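Side-chain contact in EvdO1 (Micromonospora carbonacea, PDB 4XBZ), which probably acts as a non-haem iron oxygenase of the phytanoyl-CoA dioxygenase family, carrying out an oxidative cyclization in orthosomycin antibiotic biosynthesis: residues 305-308 / 312-315. Numbering follows the deposited sequence.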
# COMPACT_ATOMS: atom_id res chain seq x y z
N ASP A 305 -16.79 -0.13 5.34
CA ASP A 305 -16.67 0.71 6.53
C ASP A 305 -15.51 1.69 6.36
O ASP A 305 -14.35 1.35 6.65
CB ASP A 305 -16.46 -0.16 7.78
CG ASP A 305 -16.51 0.63 9.09
OD1 ASP A 305 -17.12 1.72 9.12
OD2 ASP A 305 -15.94 0.17 10.09
N TYR A 306 -15.81 2.91 5.90
CA TYR A 306 -14.78 3.91 5.60
C TYR A 306 -14.29 4.64 6.87
O TYR A 306 -15.02 5.41 7.48
CB TYR A 306 -15.31 4.92 4.58
CG TYR A 306 -14.31 5.96 4.12
CD1 TYR A 306 -13.03 5.61 3.67
CD2 TYR A 306 -14.66 7.30 4.10
CE1 TYR A 306 -12.13 6.60 3.24
CE2 TYR A 306 -13.78 8.28 3.67
CZ TYR A 306 -12.53 7.94 3.24
OH TYR A 306 -11.69 8.97 2.81
N GLN A 307 -13.05 4.39 7.25
CA GLN A 307 -12.52 4.87 8.53
C GLN A 307 -11.10 5.43 8.39
O GLN A 307 -10.14 4.77 8.73
CB GLN A 307 -12.52 3.74 9.58
CG GLN A 307 -13.91 3.21 9.96
CD GLN A 307 -14.77 4.26 10.67
OE1 GLN A 307 -14.26 5.21 11.26
NE2 GLN A 307 -16.09 4.09 10.60
N PRO A 308 -10.98 6.65 7.87
CA PRO A 308 -9.62 7.20 7.78
C PRO A 308 -9.14 7.74 9.12
O PRO A 308 -9.94 7.82 10.04
CB PRO A 308 -9.77 8.32 6.76
CG PRO A 308 -11.19 8.67 6.78
CD PRO A 308 -11.95 7.44 7.12
N LEU A 312 -7.95 13.52 9.23
CA LEU A 312 -8.20 13.53 7.80
C LEU A 312 -9.67 13.25 7.46
O LEU A 312 -10.01 13.04 6.30
CB LEU A 312 -7.31 12.51 7.11
CG LEU A 312 -5.81 12.82 7.07
CD1 LEU A 312 -5.05 11.52 6.95
CD2 LEU A 312 -5.51 13.72 5.91
N ARG A 313 -10.53 13.22 8.47
CA ARG A 313 -11.95 13.26 8.19
C ARG A 313 -12.33 14.72 7.97
O ARG A 313 -12.07 15.57 8.82
CB ARG A 313 -12.75 12.61 9.31
CG ARG A 313 -12.35 11.17 9.49
CD ARG A 313 -12.80 10.61 10.82
NE ARG A 313 -12.38 9.21 10.94
CZ ARG A 313 -13.21 8.19 11.11
NH1 ARG A 313 -14.52 8.39 11.20
NH2 ARG A 313 -12.72 6.95 11.19
N HIS A 314 -12.90 15.00 6.81
CA HIS A 314 -13.18 16.37 6.40
C HIS A 314 -14.58 16.48 5.82
O HIS A 314 -14.98 17.52 5.31
CB HIS A 314 -12.15 16.83 5.38
CG HIS A 314 -10.77 16.97 5.94
ND1 HIS A 314 -10.47 17.83 6.97
CD2 HIS A 314 -9.61 16.36 5.60
CE1 HIS A 314 -9.18 17.74 7.26
NE2 HIS A 314 -8.63 16.86 6.44
N TRP A 315 -15.34 15.40 5.92
CA TRP A 315 -16.64 15.33 5.28
C TRP A 315 -17.73 16.01 6.08
O TRP A 315 -18.92 15.79 5.85
CB TRP A 315 -17.03 13.88 5.03
CG TRP A 315 -17.22 13.03 6.27
CD1 TRP A 315 -18.26 13.10 7.16
CD2 TRP A 315 -16.39 11.96 6.72
NE1 TRP A 315 -18.11 12.15 8.13
CE2 TRP A 315 -16.97 11.43 7.88
CE3 TRP A 315 -15.20 11.39 6.24
CZ2 TRP A 315 -16.40 10.37 8.59
CZ3 TRP A 315 -14.65 10.34 6.93
CH2 TRP A 315 -15.24 9.84 8.10
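The chain folds back on itself between 305-308 and 312-315, two loop segments without regular helix or strand, and comes closest where the CA atoms of Pro308 and Leu312 lie 6.5 Å apart. Arg313 reaches back across this turn, its side chain outstretched as far as NE. Arg313 NE and NH2 both donate to one backbone oxygen, Pro308 O, at 2.9 and 3.1 Å. The second donor arrives in the carbonyl plane, the first is tilted from it. The amide of Gln307 meets the edge of the guanidinium, the two planes 38° apart. Arg313 NH2 and Gln307 OE1 are modelled unusually close, so the exact length of that hydrogen bond is doubtful. The other end of the amide is fixed by an almost straight bond from Gln307 NE2 to Asp305 OD1 (3.0 Å). Both segments lie in the loop after helix 275-293, the centre of the contact about 21 Å from the centre of a chain built on the double-stranded beta-helix fold. Pro308 fills the space between the flat groups. Its CD lies over the centre of the Tyr306 ring and, on the other side, near the rim of one guanidinium face of Arg313. Pro308 CG meets the edge of the Trp315 ring, 3.8 Å from Trp315 CZ3. An alanine here would keep the carbonyl but is likely to leave a gap between Tyr306, Arg313 and the indole. Tyr306 CG is anti to the backbone N (chi1 -176°), which carries the ring past Trp315; Tyr306 CE2 lies 4.0 Å from Trp315 CZ3. Gln282 of the helix hydrogen-bonds Tyr306 OH and the backbone of Leu312 and His314, while Arg286 makes a cation-pi contact with Trp315.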